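Long-range contact in pseudouridine synthase (Pyrococcus abyssi, PDB 2AUS), which probably isomerises uridine to pseudouridine in RNA, as the Cbf5 member of the TruB family of pseudouridine synthases: residues 151-163 with 170-183. Residues are numbered along the deposited sequence; the frame is centred on the assembly and turned at random.
With PO4 (phosphate ion), chain E.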
loop_
_atom_site.group_PDB
_atom_site.type_symbol
_atom_site.label_atom_id
_atom_site.label_comp_id
_atom_site.label_asym_id
_atom_site.label_seq_id
_atom_site.Cartn_x
_atom_site.Cartn_y
_atom_site.Cartn_z
ATOM N N ARG A 151 21.283 -17.259 21.064
ATOM C CA ARG A 151 21.359 -16.651 22.387
ATOM C C ARG A 151 22.523 -15.675 22.454
ATOM O O ARG A 151 22.342 -14.512 22.801
ATOM C CB ARG A 151 21.522 -17.731 23.461
ATOM C CG ARG A 151 20.244 -18.470 23.817
ATOM C CD ARG A 151 19.733 -18.061 25.193
ATOM N NE ARG A 151 19.320 -16.661 25.250
ATOM C CZ ARG A 151 18.971 -16.025 26.369
ATOM N NH1 ARG A 151 18.986 -16.658 27.533
ATOM N NH2 ARG A 151 18.602 -14.750 26.325
ATOM N N THR A 152 23.718 -16.145 22.120
ATOM C CA THR A 152 24.899 -15.286 22.143
ATOM C C THR A 152 25.346 -14.956 20.725
ATOM O O THR A 152 25.656 -15.847 19.942
ATOM C CB THR A 152 26.070 -15.956 22.908
ATOM O OG1 THR A 152 27.270 -15.200 22.705
ATOM C CG2 THR A 152 26.288 -17.377 22.423
ATOM N N ARG A 153 25.371 -13.671 20.394
ATOM C CA ARG A 153 25.771 -13.238 19.058
ATOM C C ARG A 153 26.799 -12.130 19.137
ATOM O O ARG A 153 26.924 -11.464 20.160
ATOM C CB ARG A 153 24.548 -12.769 18.263
ATOM C CG ARG A 153 23.744 -13.902 17.643
ATOM C CD ARG A 153 24.534 -14.552 16.512
ATOM N NE ARG A 153 23.820 -15.674 15.908
ATOM C CZ ARG A 153 23.698 -16.874 16.469
ATOM N NH1 ARG A 153 24.254 -17.116 17.650
ATOM N NH2 ARG A 153 23.002 -17.827 15.857
ATOM N N LYS A 154 27.528 -11.919 18.051
ATOM C CA LYS A 154 28.560 -10.899 18.049
ATOM C C LYS A 154 28.253 -9.648 17.228
ATOM O O LYS A 154 27.802 -9.723 16.084
ATOM C CB LYS A 154 29.880 -11.511 17.576
ATOM C CG LYS A 154 31.055 -10.556 17.618
ATOM C CD LYS A 154 32.374 -11.296 17.428
ATOM C CE LYS A 154 33.559 -10.337 17.479
ATOM N NZ LYS A 154 33.588 -9.568 18.758
ATOM N N VAL A 155 28.498 -8.500 17.850
ATOM C CA VAL A 155 28.317 -7.204 17.221
ATOM C C VAL A 155 29.728 -6.752 16.855
ATOM O O VAL A 155 30.542 -6.472 17.727
ATOM C CB VAL A 155 27.684 -6.201 18.200
ATOM C CG1 VAL A 155 27.603 -4.818 17.561
ATOM C CG2 VAL A 155 26.297 -6.676 18.597
ATOM N N TYR A 156 30.019 -6.700 15.566
ATOM C CA TYR A 156 31.344 -6.319 15.103
ATOM C C TYR A 156 31.658 -4.843 15.273
ATOM O O TYR A 156 32.810 -4.473 15.506
ATOM C CB TYR A 156 31.500 -6.716 13.641
ATOM C CG TYR A 156 31.303 -8.198 13.419
ATOM C CD1 TYR A 156 32.179 -9.129 13.981
ATOM C CD2 TYR A 156 30.232 -8.673 12.661
ATOM C CE1 TYR A 156 31.988 -10.495 13.796
ATOM C CE2 TYR A 156 30.035 -10.038 12.466
ATOM C CZ TYR A 156 30.916 -10.942 13.039
ATOM O OH TYR A 156 30.723 -12.293 12.864
ATOM N N TYR A 157 30.639 -3.999 15.152
ATOM C CA TYR A 157 30.832 -2.567 15.292
ATOM C C TYR A 157 29.526 -1.798 15.368
ATOM O O TYR A 157 28.515 -2.196 14.792
ATOM C CB TYR A 157 31.684 -2.025 14.134
ATOM C CG TYR A 157 31.108 -2.261 12.748
ATOM C CD1 TYR A 157 30.084 -1.458 12.239
ATOM C CD2 TYR A 157 31.589 -3.291 11.947
ATOM C CE1 TYR A 157 29.559 -1.677 10.958
ATOM C CE2 TYR A 157 31.074 -3.521 10.674
ATOM C CZ TYR A 157 30.062 -2.712 10.183
ATOM O OH TYR A 157 29.574 -2.947 8.910
ATOM N N ILE A 158 29.565 -0.701 16.112
ATOM C CA ILE A 158 28.427 0.182 16.269
ATOM C C ILE A 158 28.976 1.575 16.034
ATOM O O ILE A 158 29.728 2.100 16.851
ATOM C CB ILE A 158 27.830 0.120 17.685
ATOM C CG1 ILE A 158 27.143 -1.227 17.901
ATOM C CG2 ILE A 158 26.840 1.255 17.879
ATOM C CD1 ILE A 158 26.514 -1.378 19.273
ATOM N N GLU A 159 28.615 2.157 14.897
ATOM C CA GLU A 159 29.064 3.487 14.531
ATOM C C GLU A 159 27.901 4.475 14.614
ATOM O O GLU A 159 26.964 4.419 13.820
ATOM C CB GLU A 159 29.630 3.454 13.114
ATOM C CG GLU A 159 29.723 4.813 12.443
ATOM C CD GLU A 159 30.007 4.698 10.955
ATOM O OE1 GLU A 159 29.282 3.947 10.264
ATOM O OE2 GLU A 159 30.947 5.370 10.475
ATOM N N ILE A 160 27.961 5.374 15.588
ATOM C CA ILE A 160 26.916 6.376 15.752
ATOM C C ILE A 160 27.076 7.446 14.683
ATOM O O ILE A 160 28.106 8.116 14.606
ATOM C CB ILE A 160 26.985 7.029 17.142
ATOM C CG1 ILE A 160 26.686 5.977 18.212
ATOM C CG2 ILE A 160 25.995 8.186 17.227
ATOM C CD1 ILE A 160 26.762 6.485 19.628
ATOM N N LEU A 161 26.058 7.583 13.844
ATOM C CA LEU A 161 26.080 8.567 12.778
ATOM C C LEU A 161 25.659 9.920 13.330
ATOM O O LEU A 161 26.405 10.894 13.242
ATOM C CB LEU A 161 25.141 8.145 11.645
ATOM C CG LEU A 161 25.494 6.832 10.927
ATOM C CD1 LEU A 161 24.456 6.544 9.856
ATOM C CD2 LEU A 161 26.881 6.933 10.299
ATOM N N GLU A 162 24.469 9.980 13.917
ATOM C CA GLU A 162 23.977 11.229 14.477
ATOM C C GLU A 162 23.181 11.030 15.757
ATOM O O GLU A 162 22.538 10.000 15.956
ATOM C CB GLU A 162 23.093 11.962 13.462
ATOM C CG GLU A 162 23.756 12.251 12.128
ATOM C CD GLU A 162 22.870 13.073 11.213
ATOM O OE1 GLU A 162 21.637 13.056 11.416
ATOM O OE2 GLU A 162 23.404 13.719 10.284
ATOM N N ILE A 163 23.233 12.036 16.622
ATOM C CA ILE A 163 22.493 12.011 17.872
ATOM C C ILE A 163 21.748 13.329 18.015
ATOM O O ILE A 163 22.371 14.389 18.068
ATOM C CB ILE A 163 23.417 11.868 19.097
ATOM C CG1 ILE A 163 24.135 10.518 19.068
ATOM C CG2 ILE A 163 22.598 12.019 20.375
ATOM C CD1 ILE A 163 25.101 10.313 20.213
ATOM N N PHE A 170 22.394 5.092 14.029
ATOM C CA PHE A 170 23.673 4.397 14.036
ATOM C C PHE A 170 23.764 3.253 13.047
ATOM O O PHE A 170 22.753 2.713 12.602
ATOM C CB PHE A 170 23.986 3.894 15.445
ATOM C CG PHE A 170 23.096 2.776 15.916
ATOM C CD1 PHE A 170 23.519 1.452 15.839
ATOM C CD2 PHE A 170 21.851 3.049 16.476
ATOM C CE1 PHE A 170 22.717 0.413 16.319
ATOM C CE2 PHE A 170 21.043 2.021 16.955
ATOM C CZ PHE A 170 21.480 0.698 16.878
ATOM N N ARG A 171 24.997 2.909 12.696
ATOM C CA ARG A 171 25.273 1.823 11.769
ATOM C C ARG A 171 25.859 0.703 12.609
ATOM O O ARG A 171 26.671 0.950 13.497
ATOM C CB ARG A 171 26.272 2.280 10.708
ATOM C CG ARG A 171 26.881 1.155 9.891
ATOM C CD ARG A 171 27.785 1.717 8.802
ATOM N NE ARG A 171 27.000 2.219 7.680
ATOM C CZ ARG A 171 27.169 3.407 7.110
ATOM N NH1 ARG A 171 28.102 4.239 7.558
ATOM N NH2 ARG A 171 26.404 3.762 6.082
ATOM N N VAL A 172 25.433 -0.526 12.346
ATOM C CA VAL A 172 25.915 -1.656 13.117
ATOM C C VAL A 172 26.199 -2.878 12.261
ATOM O O VAL A 172 25.398 -3.247 11.399
ATOM C CB VAL A 172 24.887 -2.037 14.220
ATOM C CG1 VAL A 172 23.535 -2.328 13.593
ATOM C CG2 VAL A 172 25.374 -3.241 14.995
ATOM N N GLY A 173 27.356 -3.490 12.499
ATOM C CA GLY A 173 27.738 -4.694 11.786
ATOM C C GLY A 173 27.496 -5.807 12.784
ATOM O O GLY A 173 27.875 -5.676 13.951
ATOM N N VAL A 174 26.867 -6.895 12.347
ATOM C CA VAL A 174 26.561 -7.995 13.246
ATOM C C VAL A 174 26.719 -9.377 12.626
ATOM O O VAL A 174 26.713 -9.541 11.405
ATOM C CB VAL A 174 25.111 -7.894 13.759
ATOM C CG1 VAL A 174 24.891 -6.563 14.460
ATOM C CG2 VAL A 174 24.130 -8.056 12.586
ATOM N N GLU A 175 26.844 -10.374 13.493
ATOM C CA GLU A 175 26.972 -11.757 13.068
ATOM C C GLU A 175 25.585 -12.186 12.583
ATOM O O GLU A 175 24.579 -11.602 12.984
ATOM C CB GLU A 175 27.410 -12.623 14.258
ATOM C CG GLU A 175 27.707 -14.070 13.911
ATOM C CD GLU A 175 28.171 -14.889 15.109
ATOM O OE1 GLU A 175 28.625 -16.038 14.903
ATOM O OE2 GLU A 175 28.078 -14.387 16.251
ATOM N N ALA A 176 25.522 -13.196 11.724
ATOM C CA ALA A 176 24.237 -13.671 11.227
ATOM C C ALA A 176 23.328 -14.071 12.388
ATOM O O ALA A 176 23.790 -14.628 13.378
ATOM C CB ALA A 176 24.446 -14.856 10.302
ATOM N N GLY A 177 22.040 -13.769 12.270
ATOM C CA GLY A 177 21.100 -14.124 13.320
ATOM C C GLY A 177 20.981 -13.137 14.470
ATOM O O GLY A 177 20.280 -13.404 15.449
ATOM N N THR A 178 21.659 -12.000 14.377
ATOM C CA THR A 178 21.570 -11.014 15.444
ATOM C C THR A 178 20.314 -10.170 15.233
ATOM O O THR A 178 20.077 -9.657 14.136
ATOM C CB THR A 178 22.803 -10.086 15.458
ATOM O OG1 THR A 178 23.996 -10.878 15.523
ATOM C CG2 THR A 178 22.757 -9.157 16.667
ATOM N N TYR A 179 19.506 -10.048 16.279
ATOM C CA TYR A 179 18.275 -9.267 16.224
ATOM C C TYR A 179 18.566 -7.832 16.646
ATOM O O TYR A 179 18.920 -7.575 17.800
ATOM C CB TYR A 179 17.229 -9.873 17.163
ATOM C CG TYR A 179 16.755 -11.249 16.754
ATOM C CD1 TYR A 179 16.032 -12.050 17.642
ATOM C CD2 TYR A 179 16.986 -11.737 15.466
ATOM C CE1 TYR A 179 15.548 -13.304 17.256
ATOM C CE2 TYR A 179 16.507 -12.986 15.071
ATOM C CZ TYR A 179 15.789 -13.760 15.970
ATOM O OH TYR A 179 15.309 -14.991 15.580
ATOM N N ILE A 180 18.406 -6.896 15.717
ATOM C CA ILE A 180 18.673 -5.498 16.018
ATOM C C ILE A 180 17.681 -4.909 17.007
ATOM O O ILE A 180 18.056 -4.110 17.865
ATOM C CB ILE A 180 18.669 -4.639 14.747
ATOM C CG1 ILE A 180 19.575 -5.279 13.691
ATOM C CG2 ILE A 180 19.144 -3.223 15.075
ATOM C CD1 ILE A 180 20.987 -5.568 14.176
ATOM N N ARG A 181 16.414 -5.300 16.894
ATOM C CA ARG A 181 15.394 -4.788 17.801
ATOM C C ARG A 181 15.779 -5.119 19.243
ATOM O O ARG A 181 15.669 -4.274 20.137
ATOM C CB ARG A 181 14.020 -5.386 17.480
ATOM C CG ARG A 181 12.891 -4.764 18.305
ATOM C CD ARG A 181 11.539 -5.430 18.066
ATOM N NE ARG A 181 10.967 -5.106 16.761
ATOM C CZ ARG A 181 10.591 -3.886 16.383
ATOM N NH1 ARG A 181 10.724 -2.853 17.209
ATOM N NH2 ARG A 181 10.068 -3.696 15.176
ATOM N N SER A 182 16.235 -6.350 19.461
ATOM C CA SER A 182 16.648 -6.796 20.792
ATOM C C SER A 182 17.891 -6.029 21.233
ATOM O O SER A 182 18.010 -5.626 22.392
ATOM C CB SER A 182 16.940 -8.302 20.779
ATOM O OG SER A 182 17.489 -8.727 22.015
ATOM N N LEU A 183 18.818 -5.837 20.298
ATOM C CA LEU A 183 20.041 -5.099 20.577
ATOM C C LEU A 183 19.673 -3.698 21.068
ATOM O O LEU A 183 20.231 -3.201 22.051
ATOM C CB LEU A 183 20.893 -4.976 19.314
ATOM C CG LEU A 183 22.101 -4.041 19.438
ATOM C CD1 LEU A 183 23.133 -4.669 20.362
ATOM C CD2 LEU A 183 22.709 -3.781 18.072
HETATM P P PO4 E . 19.834 -12.429 10.146
HETATM O O1 PO4 E . 20.823 -11.403 10.704
HETATM O O2 PO4 E . 20.274 -13.843 9.699
HETATM O O3 PO4 E . 18.937 -11.785 9.031
HETATM O O4 PO4 E . 19.018 -12.630 11.409
HETATM O O HOH W 1 22.249 -17.568 12.650
#
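Tyr157 lays one ring face over Gly173, whose CA sits 3.6 Å from the ring centroid, a CH-pi contact, while CG of Arg171 comes to the ring edge. CG of Tyr157 lies between the backbone N and the carbonyl carbon (chi1 59°), which swings the ring across the neighbouring strand, where a CB on Gly173 would clash; its OH bonds Glu109. The Arg153 guanidinium meets Ala176 O at its edge, NE donating over 2.7 Å. Shortening Arg153 to an alanine removes this donor and is likely to leave the type II turn Glu175-Thr178 less firmly tied to the strand. Within the turn, Thr178 OG1 and N both hydrogen-bond Glu175 O from the same face of its plane, and Gly177 N weakly bonds a phosphate, likely a crystallisation component. Glu175 OE2 takes the Lys154 N-H on its anti lone pair. The extra residue of a classic bulge sets Tyr156 and Tyr157 together opposite Gly173, whose O accepts weakly from both N-H groups. In a salt bridge, Arg171 NH1 approaches Glu159 OE1 (3.0 Å) from the syn side, 28° out of the carboxylate plane. Tyr157, Glu159 and Arg171 thus make one sheet face polar; Val155, Ile158, Phe170, Val172 and Val174 make the opposite face apolar, Ile158 and Phe170 packing toward helix 122-131.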